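Local coordinates for protein lysyl oxidase (Pichia pastoris, PDB 1W7C) that oxidises primary amines, probably including the side-chain amine of peptidyl lysine, to aldehydes, using a copper(II) ion and a topaquinone cofactor made from its own chain, at residues Leu335-Leu340 with Leu492-Asp497; Asn404-Ser409 with Thr422-Leu427; Asp514-Tyr519 with Val526-Gln531. All coordinates share one frame; numbering follows the deposited sequence. Where two conformers were deposited one is given.

Contact 1: Leu335-Leu340 with Leu492-Asp497; sequences LSLQEL and LNYKVD. With CA (calcium ion), chain D.
Leu335-Leu340 and Leu492-Asp497 are antiparallel strands whose axes come within 4.5 Å. Ser336 and Lys495 form a hydrogen-bonded pair: Ser336 N donates to Lys495 O at 3.0 Å and Lys495 N returns a bond to Ser336 O. Further along, Gln338 N donates to Asn493 O (2.8 Å), but Asn493 N turns to Glu339 O. One extra residue on the first strand thus makes a beta bulge at Gln338 and Glu339. Beyond it, Leu340 pairs with Leu492. Leu337 has CG anti to the backbone N (chi1 176°), which carries CD1 over one face of the Tyr494 ring. This CH-pi contact puts CD1 4.0 Å from the ring centroid. On the same face of the sheet Leu340 CD2 meets Leu492 CD2 at 3.5 Å, and Leu335 CD1 lies beside Val496 CG2. These strands belong to the beta-sandwich core of the copper amine oxidase catalytic domain. The apolar face packs on strands 440-446 and 452-458, with Phe442 touching three of the leucines. The other face is polar. Gln338 NE2 lies 3.6 Å from Lys495 CB, against the extended chain of Lys495, whose NZ makes a salt bridge with Glu334. The Gln338 amide bonds Ser614. Asn493 bonds Asn649 and Ser614. Asp497 OD1 binds a calcium ion at 2.3 Å, in a site completed by Leu498, Asp499, Asp643, Ile644 and a water.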
loop_
_atom_site.group_PDB
_atom_site.type_symbol
_atom_site.label_atom_id
_atom_site.label_comp_id
_atom_site.label_asym_id
_atom_site.label_seq_id
_atom_site.Cartn_x
_atom_site.Cartn_y
_atom_site.Cartn_z
ATOM N N LEU A 335 -4.925 -21.228 -0.353
ATOM C CA LEU A 335 -4.094 -20.044 -0.115
ATOM C C LEU A 335 -3.380 -20.316 1.198
ATOM O O LEU A 335 -4.036 -20.418 2.232
ATOM C CB LEU A 335 -4.966 -18.773 -0.038
ATOM C CG LEU A 335 -4.243 -17.496 0.405
ATOM C CD1 LEU A 335 -3.129 -17.135 -0.560
ATOM C CD2 LEU A 335 -5.220 -16.358 0.501
ATOM N N SER A 336 -2.073 -20.397 1.191
ATOM C CA SER A 336 -1.392 -20.787 2.425
ATOM C C SER A 336 0.009 -20.167 2.477
ATOM O O SER A 336 0.856 -20.386 1.615
ATOM C CB SER A 336 -1.281 -22.310 2.533
ATOM O OG SER A 336 -0.695 -22.853 1.368
ATOM N N LEU A 337 0.247 -19.408 3.535
ATOM C CA LEU A 337 1.621 -19.027 3.872
ATOM C C LEU A 337 2.461 -20.288 4.004
ATOM O O LEU A 337 2.046 -21.256 4.662
ATOM C CB LEU A 337 1.612 -18.270 5.194
ATOM C CG LEU A 337 2.993 -17.875 5.728
ATOM C CD1 LEU A 337 3.645 -16.800 4.882
ATOM C CD2 LEU A 337 2.880 -17.467 7.175
ATOM N N GLN A 338 3.663 -20.243 3.445
ATOM C CA GLN A 338 4.544 -21.394 3.393
ATOM C C GLN A 338 5.777 -21.299 4.270
ATOM O O GLN A 338 6.235 -22.299 4.803
ATOM C CB GLN A 338 5.031 -21.587 1.947
ATOM C CG GLN A 338 3.913 -22.013 1.058
ATOM C CD GLN A 338 3.457 -23.404 1.332
ATOM O OE1 GLN A 338 4.269 -24.325 1.415
ATOM N NE2 GLN A 338 2.152 -23.565 1.500
ATOM N N GLU A 339 6.336 -20.105 4.372
ATOM C CA GLU A 339 7.653 -19.912 5.017
ATOM C C GLU A 339 7.879 -18.446 5.212
ATOM O O GLU A 339 7.362 -17.614 4.463
ATOM C CB GLU A 339 8.778 -20.523 4.200
ATOM C CG GLU A 339 10.210 -20.409 4.719
ATOM C CD GLU A 339 10.454 -21.077 6.077
ATOM O OE1 GLU A 339 9.908 -20.612 7.109
ATOM O OE2 GLU A 339 11.271 -22.050 6.115
ATOM N N LEU A 340 8.641 -18.141 6.242
ATOM C CA LEU A 340 9.123 -16.795 6.509
ATOM C C LEU A 340 10.571 -16.919 6.922
ATOM O O LEU A 340 10.897 -17.690 7.838
ATOM C CB LEU A 340 8.362 -16.055 7.619
ATOM C CG LEU A 340 6.901 -16.061 7.770
ATOM C CD1 LEU A 340 6.496 -17.353 8.419
ATOM C CD2 LEU A 340 6.493 -14.841 8.661
ATOM N N LEU A 492 8.697 -13.730 2.766
ATOM C CA LEU A 492 7.562 -14.620 3.089
ATOM C C LEU A 492 7.079 -15.202 1.759
ATOM O O LEU A 492 6.916 -14.453 0.801
ATOM C CB LEU A 492 6.382 -13.864 3.742
ATOM C CG LEU A 492 6.574 -13.314 5.122
ATOM C CD1 LEU A 492 7.282 -11.982 5.076
ATOM C CD2 LEU A 492 5.224 -13.177 5.838
ATOM N N ASN A 493 6.796 -16.499 1.725
ATOM C CA ASN A 493 6.277 -17.194 0.548
ATOM C C ASN A 493 4.836 -17.594 0.798
ATOM O O ASN A 493 4.530 -18.191 1.829
ATOM C CB ASN A 493 7.099 -18.447 0.252
ATOM C CG ASN A 493 6.729 -19.093 -1.044
ATOM O OD1 ASN A 493 6.222 -20.218 -1.054
ATOM N ND2 ASN A 493 7.030 -18.423 -2.174
ATOM N N TYR A 494 3.974 -17.289 -0.174
ATOM C CA TYR A 494 2.589 -17.736 -0.160
ATOM C C TYR A 494 2.308 -18.648 -1.354
ATOM O O TYR A 494 2.600 -18.329 -2.492
ATOM C CB TYR A 494 1.651 -16.540 -0.244
ATOM C CG TYR A 494 1.656 -15.623 0.972
ATOM C CD1 TYR A 494 2.642 -14.655 1.104
ATOM C CD2 TYR A 494 0.695 -15.710 1.950
ATOM C CE1 TYR A 494 2.664 -13.824 2.218
ATOM C CE2 TYR A 494 0.698 -14.897 3.034
ATOM C CZ TYR A 494 1.688 -13.941 3.160
ATOM O OH TYR A 494 1.679 -13.080 4.241
ATOM N N LYS A 495 1.683 -19.785 -1.073
ATOM C CA LYS A 495 1.157 -20.663 -2.109
ATOM C C LYS A 495 -0.231 -20.159 -2.479
ATOM O O LYS A 495 -1.135 -20.147 -1.628
ATOM C CB LYS A 495 1.093 -22.096 -1.607
ATOM C CG LYS A 495 0.717 -23.103 -2.660
ATOM C CD LYS A 495 0.546 -24.480 -2.023
ATOM C CE LYS A 495 0.286 -25.590 -3.058
ATOM N NZ LYS A 495 -0.011 -26.876 -2.333
ATOM N N VAL A 496 -0.395 -19.694 -3.713
ATOM C CA VAL A 496 -1.636 -19.104 -4.176
ATOM C C VAL A 496 -2.130 -19.967 -5.332
ATOM O O VAL A 496 -1.777 -19.757 -6.507
ATOM C CB VAL A 496 -1.415 -17.626 -4.635
ATOM C CG1 VAL A 496 -2.723 -16.980 -5.027
ATOM C CG2 VAL A 496 -0.730 -16.783 -3.558
ATOM N N ASP A 497 -2.932 -20.964 -5.006
ATOM C CA ASP A 497 -3.417 -21.904 -6.002
ATOM C C ASP A 497 -4.747 -21.385 -6.539
ATOM O O ASP A 497 -5.835 -21.885 -6.258
ATOM C CB ASP A 497 -3.511 -23.304 -5.415
ATOM C CG ASP A 497 -3.959 -24.324 -6.396
ATOM O OD1 ASP A 497 -3.991 -24.022 -7.639
ATOM O OD2 ASP A 497 -4.264 -25.477 -5.987
HETATM CA CA CA D . -4.519 -23.710 -9.832
HETATM O O HOH W 1 -5.038 -23.286 -12.161
#

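Contact 2: Asn404-Ser409 with Thr422-Leu427; sequences NQEDYS and TQNPTL
Asn404 and Thr426 pair at the end of an antiparallel ladder in the beta-sandwich catalytic domain of a copper amine oxidase; the ladder runs out into loop at Glu406. Two backbone bonds join them: Asn404 N to Thr426 O (2.9 Å) and Thr426 N to Asn404 O. Glu406 N then reaches Asn424 O at 3.1 Å from above the carbonyl plane. Among side-chain bonds, Glu406 OE1 is the focus. Thr426 OG1 donates to it at 2.7 Å on the anti side, and Asn404 ND2 comes from above the carboxylate plane. Glu406 CG lies anti to the carbonyl carbon (chi1 -59°) and the chain bends at chi2, which brings OE1 against Thr426 OG1. Lys445 of the same chain makes a salt bridge with this oxygen. An alanine here would remove the shared acceptor, is likely to leave Thr426 OG1 and Asn404 ND2 without this partner, and would take one of the carboxylates that Lys445 meets. A water bridges the segments, bonded to Gln405 OE1, Glu406 O and Asn424 N. Gln405 NE2 bonds Pro283 and Ser282 of the second subunit. Asp407 OD2 makes a salt bridge with Lys445 of that subunit. Tyr408 makes a cation-pi pair with Arg457 of the second subunit. Asn424 ND2 makes a weak hydrogen bond to Tyr408 O. The Asn424 amide is turned 77° from the Tyr408 ring, with ND2 over one face, 3.1 Å from Tyr408 CZ.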
loop_
_atom_site.group_PDB
_atom_site.type_symbol
_atom_site.label_atom_id
_atom_site.label_comp_id
_atom_site.label_asym_id
_atom_site.label_seq_id
_atom_site.Cartn_x
_atom_site.Cartn_y
_atom_site.Cartn_z
ATOM N N ASN A 404 -14.450 -4.589 8.697
ATOM C CA ASN A 404 -14.002 -3.206 8.791
ATOM C C ASN A 404 -14.868 -2.306 7.932
ATOM O O ASN A 404 -15.488 -2.779 6.982
ATOM C CB ASN A 404 -12.526 -3.054 8.366
ATOM C CG ASN A 404 -11.919 -1.744 8.819
ATOM O OD1 ASN A 404 -12.295 -1.203 9.889
ATOM N ND2 ASN A 404 -10.958 -1.211 8.038
ATOM N N GLN A 405 -14.893 -1.009 8.273
ATOM C CA GLN A 405 -15.336 0.032 7.340
ATOM C C GLN A 405 -14.070 0.732 6.911
ATOM O O GLN A 405 -13.422 1.441 7.683
ATOM C CB GLN A 405 -16.299 0.998 8.026
ATOM C CG GLN A 405 -16.932 2.006 7.051
ATOM C CD GLN A 405 -17.863 1.377 6.046
ATOM O OE1 GLN A 405 -17.628 1.455 4.836
ATOM N NE2 GLN A 405 -18.982 0.821 6.539
ATOM N N GLU A 406 -13.669 0.547 5.665
ATOM C CA GLU A 406 -12.461 1.193 5.216
ATOM C C GLU A 406 -12.653 2.709 5.183
ATOM O O GLU A 406 -13.766 3.191 5.065
ATOM C CB GLU A 406 -12.044 0.705 3.826
ATOM C CG GLU A 406 -11.779 -0.786 3.697
ATOM C CD GLU A 406 -10.658 -1.298 4.558
ATOM O OE1 GLU A 406 -10.831 -2.348 5.209
ATOM O OE2 GLU A 406 -9.568 -0.664 4.530
ATOM N N ASP A 407 -11.532 3.453 5.255
ATOM C CA ASP A 407 -11.551 4.902 5.399
ATOM C C ASP A 407 -11.851 5.665 4.106
ATOM O O ASP A 407 -11.878 6.877 4.115
ATOM C CB ASP A 407 -10.240 5.409 6.035
ATOM C CG ASP A 407 -9.007 5.285 5.118
ATOM O OD1 ASP A 407 -9.135 5.178 3.896
ATOM O OD2 ASP A 407 -7.830 5.318 5.564
ATOM N N TYR A 408 -12.121 4.938 3.041
ATOM C CA TYR A 408 -12.444 5.490 1.719
ATOM C C TYR A 408 -13.576 4.620 1.142
ATOM O O TYR A 408 -13.656 3.401 1.421
ATOM C CB TYR A 408 -11.209 5.487 0.792
ATOM C CG TYR A 408 -10.750 4.101 0.474
ATOM C CD1 TYR A 408 -9.996 3.364 1.375
ATOM C CD2 TYR A 408 -11.069 3.507 -0.738
ATOM C CE1 TYR A 408 -9.584 2.066 1.088
ATOM C CE2 TYR A 408 -10.656 2.225 -1.038
ATOM C CZ TYR A 408 -9.929 1.498 -0.128
ATOM O OH TYR A 408 -9.620 0.195 -0.420
ATOM N N SER A 409 -14.425 5.247 0.350
ATOM C CA SER A 409 -15.511 4.529 -0.294
ATOM C C SER A 409 -14.994 3.571 -1.379
ATOM O O SER A 409 -13.876 3.721 -1.869
ATOM C CB SER A 409 -16.591 5.526 -0.802
ATOM O OG SER A 409 -16.290 5.924 -2.112
ATOM N N THR A 422 -20.590 4.181 -3.096
ATOM C CA THR A 422 -20.666 2.868 -2.490
ATOM C C THR A 422 -19.661 2.785 -1.364
ATOM O O THR A 422 -18.505 3.126 -1.543
ATOM C CB THR A 422 -20.349 1.793 -3.536
ATOM O OG1 THR A 422 -21.373 1.814 -4.542
ATOM C CG2 THR A 422 -20.383 0.404 -2.888
ATOM N N GLN A 423 -20.117 2.371 -0.199
ATOM C CA GLN A 423 -19.259 2.138 0.964
ATOM C C GLN A 423 -18.337 0.945 0.729
ATOM O O GLN A 423 -18.525 0.151 -0.187
ATOM C CB GLN A 423 -20.088 1.937 2.245
ATOM C CG GLN A 423 -20.994 3.065 2.574
ATOM C CD GLN A 423 -21.766 2.771 3.823
ATOM O OE1 GLN A 423 -22.818 2.171 3.754
ATOM N NE2 GLN A 423 -21.237 3.156 4.966
ATOM N N ASN A 424 -17.353 0.820 1.599
ATOM C CA ASN A 424 -16.291 -0.185 1.456
ATOM C C ASN A 424 -16.089 -0.994 2.748
ATOM O O ASN A 424 -15.044 -0.949 3.354
ATOM C CB ASN A 424 -14.996 0.544 1.077
ATOM C CG ASN A 424 -13.918 -0.329 0.499
ATOM O OD1 ASN A 424 -14.101 -1.510 0.186
ATOM N ND2 ASN A 424 -12.748 0.296 0.288
ATOM N N PRO A 425 -17.089 -1.774 3.125
ATOM C CA PRO A 425 -16.908 -2.768 4.189
ATOM C C PRO A 425 -16.099 -3.936 3.669
ATOM O O PRO A 425 -16.239 -4.334 2.523
ATOM C CB PRO A 425 -18.326 -3.220 4.483
ATOM C CG PRO A 425 -18.993 -3.118 3.131
ATOM C CD PRO A 425 -18.449 -1.837 2.552
ATOM N N THR A 426 -15.230 -4.464 4.513
ATOM C CA THR A 426 -14.362 -5.596 4.148
ATOM C C THR A 426 -14.411 -6.655 5.241
ATOM O O THR A 426 -14.550 -6.335 6.431
ATOM C CB THR A 426 -12.904 -5.184 3.938
ATOM O OG1 THR A 426 -12.427 -4.541 5.125
ATOM C CG2 THR A 426 -12.782 -4.243 2.770
ATOM N N LEU A 427 -14.318 -7.906 4.841
ATOM C CA LEU A 427 -14.087 -8.984 5.809
ATOM C C LEU A 427 -12.584 -9.117 6.034
ATOM O O LEU A 427 -11.814 -9.059 5.101
ATOM C CB LEU A 427 -14.621 -10.327 5.313
ATOM C CG LEU A 427 -14.610 -11.443 6.336
ATOM C CD1 LEU A 427 -15.674 -11.167 7.401
ATOM C CD2 LEU A 427 -14.849 -12.781 5.707
HETATM O O HOH W 2 -16.231 3.070 3.285
#

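Contact 3: Asp514-Tyr519 with Val526-Gln531; sequences DVDVEY and VYNTKQ
Tyr519 turns its ring edge to the face of Tyr527 in a T-shaped pair, centroids 5.3 Å apart and planes at 72°. Tyr519 CE1 is the leading atom, 3.7 Å from Tyr527 CG. Tyr519 CG lies anti to the carbonyl carbon (chi1 -63°), which swings the ring in toward the second strand. Val517 CG2 sits over a face of the Tyr519 ring and also meets Thr529 CG2 at 3.7 Å. Tyr519 OH extends past the ring to Thr529 CG2. Farther along this face, Val517 CG1 lies 3.6 Å from Gln531 NE2, whose amide bonds Tyr475 of the second subunit. Beneath these side chains, Val515 with Thr529 and Val517 with Tyr527 are antiparallel hydrogen-bonded pairs of the hairpin formed by strands 504-518 and 526-536. The opposite face is mostly polar. Asn528 has CG anti to the backbone N (chi1 -178°), which lays its amide between two aspartates. ND2 gives a nearly straight bond to Asp514 OD1 (3.0 Å), in the amide plane and on the anti lone pair. Its bond to Asp516 OD1, also 3.0 Å, is more bent. In the second subunit, His353 bonds Tyr527 OH and Gln352 bonds Thr529 OG1. Asn528 OD1 accepts from the backbone N of Lys586 of that subunit. One amide group thus serves two carboxylates of its own hairpin through ND2 and the partner subunit through OD1, which should fix its rotation and partly offset the crowding of negative charge.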
loop_
_atom_site.group_PDB
_atom_site.type_symbol
_atom_site.label_atom_id
_atom_site.label_comp_id
_atom_site.label_asym_id
_atom_site.label_seq_id
_atom_site.Cartn_x
_atom_site.Cartn_y
_atom_site.Cartn_z
ATOM N N ASP A 514 6.493 1.949 -24.638
ATOM C CA ASP A 514 6.393 3.035 -25.595
ATOM C C ASP A 514 6.888 2.562 -26.949
ATOM O O ASP A 514 7.810 1.732 -27.050
ATOM C CB ASP A 514 7.085 4.332 -25.159
ATOM C CG ASP A 514 8.543 4.288 -25.301
ATOM O OD1 ASP A 514 9.070 4.812 -26.323
ATOM O OD2 ASP A 514 9.274 3.739 -24.458
ATOM N N VAL A 515 6.263 3.075 -27.997
ATOM C CA VAL A 515 6.508 2.634 -29.367
ATOM C C VAL A 515 6.269 3.826 -30.310
ATOM O O VAL A 515 5.348 4.606 -30.098
ATOM C CB VAL A 515 5.590 1.460 -29.780
ATOM C CG1 VAL A 515 5.733 0.282 -28.821
ATOM C CG2 VAL A 515 4.147 1.898 -29.855
ATOM N N ASP A 516 7.049 3.899 -31.375
ATOM C CA ASP A 516 6.833 4.881 -32.406
ATOM C C ASP A 516 6.002 4.235 -33.525
ATOM O O ASP A 516 6.261 3.105 -33.957
ATOM C CB ASP A 516 8.143 5.298 -33.037
ATOM C CG ASP A 516 8.999 6.148 -32.158
ATOM O OD1 ASP A 516 8.534 6.696 -31.161
ATOM O OD2 ASP A 516 10.186 6.394 -32.443
ATOM N N VAL A 517 4.959 4.951 -33.928
ATOM C CA VAL A 517 3.979 4.478 -34.901
ATOM C C VAL A 517 3.600 5.593 -35.851
ATOM O O VAL A 517 3.829 6.766 -35.591
ATOM C CB VAL A 517 2.680 3.951 -34.247
ATOM C CG1 VAL A 517 2.953 2.854 -33.228
ATOM C CG2 VAL A 517 1.875 5.058 -33.619
ATOM N N GLU A 518 3.057 5.192 -36.989
ATOM C CA GLU A 518 2.406 6.082 -37.908
ATOM C C GLU A 518 0.985 5.577 -38.010
ATOM O O GLU A 518 0.757 4.361 -38.042
ATOM C CB GLU A 518 3.070 6.037 -39.284
ATOM C CG GLU A 518 4.478 6.618 -39.319
ATOM C CD GLU A 518 5.066 6.727 -40.726
ATOM O OE1 GLU A 518 4.305 6.684 -41.724
ATOM O OE2 GLU A 518 6.308 6.861 -40.836
ATOM N N TYR A 519 0.023 6.497 -38.045
ATOM C CA TYR A 519 -1.387 6.155 -38.152
ATOM C C TYR A 519 -1.912 6.409 -39.555
ATOM O O TYR A 519 -1.434 7.328 -40.241
ATOM C CB TYR A 519 -2.208 7.014 -37.202
ATOM C CG TYR A 519 -1.888 6.803 -35.735
ATOM C CD1 TYR A 519 -1.139 7.746 -35.015
ATOM C CD2 TYR A 519 -2.361 5.695 -35.056
ATOM C CE1 TYR A 519 -0.833 7.552 -33.712
ATOM C CE2 TYR A 519 -2.054 5.480 -33.725
ATOM C CZ TYR A 519 -1.291 6.424 -33.061
ATOM O OH TYR A 519 -1.028 6.278 -31.719
ATOM N N VAL A 526 5.184 10.565 -37.468
ATOM C CA VAL A 526 5.545 9.588 -36.437
ATOM C C VAL A 526 5.115 10.097 -35.076
ATOM O O VAL A 526 5.347 11.256 -34.741
ATOM C CB VAL A 526 7.044 9.297 -36.417
ATOM C CG1 VAL A 526 7.376 8.304 -35.343
ATOM C CG2 VAL A 526 7.451 8.745 -37.746
ATOM N N TYR A 527 4.442 9.232 -34.329
ATOM C CA TYR A 527 4.015 9.498 -32.956
ATOM C C TYR A 527 4.729 8.503 -32.048
ATOM O O TYR A 527 4.797 7.312 -32.345
ATOM C CB TYR A 527 2.510 9.250 -32.787
ATOM C CG TYR A 527 1.586 10.354 -33.287
ATOM C CD1 TYR A 527 1.383 10.554 -34.642
ATOM C CD2 TYR A 527 0.903 11.175 -32.407
ATOM C CE1 TYR A 527 0.510 11.557 -35.090
ATOM C CE2 TYR A 527 0.033 12.179 -32.850
ATOM C CZ TYR A 527 -0.182 12.340 -34.185
ATOM O OH TYR A 527 -1.016 13.328 -34.624
ATOM N N ASN A 528 5.206 8.987 -30.916
ATOM C CA ASN A 528 5.627 8.134 -29.824
ATOM C C ASN A 528 4.413 7.947 -28.915
ATOM O O ASN A 528 3.925 8.906 -28.327
ATOM C CB ASN A 528 6.775 8.779 -29.060
ATOM C CG ASN A 528 7.306 7.910 -27.937
ATOM O OD1 ASN A 528 7.432 8.387 -26.837
ATOM N ND2 ASN A 528 7.748 6.679 -28.249
ATOM N N THR A 529 3.906 6.734 -28.882
ATOM C CA THR A 529 2.738 6.379 -28.111
ATOM C C THR A 529 3.055 5.189 -27.231
ATOM O O THR A 529 4.227 4.879 -27.011
ATOM C CB THR A 529 1.523 6.201 -29.032
ATOM O OG1 THR A 529 0.320 6.031 -28.261
ATOM C CG2 THR A 529 1.694 5.000 -29.972
ATOM N N LYS A 530 2.027 4.544 -26.692
ATOM C CA LYS A 530 2.228 3.374 -25.872
ATOM C C LYS A 530 1.224 2.305 -26.259
ATOM O O LYS A 530 0.102 2.600 -26.657
ATOM C CB LYS A 530 2.118 3.720 -24.369
ATOM C CG LYS A 530 0.823 4.405 -23.960
ATOM C CD LYS A 530 0.784 4.682 -22.472
ATOM C CE LYS A 530 -0.306 5.598 -22.054
ATOM N NZ LYS A 530 -0.041 7.021 -22.431
ATOM N N GLN A 531 1.653 1.053 -26.136
ATOM C CA GLN A 531 0.847 -0.107 -26.456
ATOM C C GLN A 531 0.950 -1.171 -25.369
ATOM O O GLN A 531 1.900 -1.197 -24.573
ATOM C CB GLN A 531 1.290 -0.727 -27.769
ATOM C CG GLN A 531 1.091 0.177 -28.970
ATOM C CD GLN A 531 1.538 -0.461 -30.269
ATOM O OE1 GLN A 531 2.160 -1.548 -30.279
ATOM N NE2 GLN A 531 1.258 0.226 -31.374
#

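Overall arrangement
Contacts 1 and 3 pair antiparallel strands of the enzyme domain; contact 2 is a short ladder there that runs out into loop. Contact 1 is central, its centre about 7 Å from the centre of the chain. The side chain of Leu492 lies about 10 Å from the copper, and that of Leu340 about 4 Å from that of Asp358, the predicted proton acceptor. Contact 2 is nested along the chain inside the loop closed by contact 1; their centres are about 26 Å apart. Contact 3 follows contact 1 in sequence, yet its centre lies about 41 Å from that of contact 1. Contacts 2 and 3, centres about 40 Å apart, lie away from the copper, topaquinone and calcium sites, and both meet the second subunit.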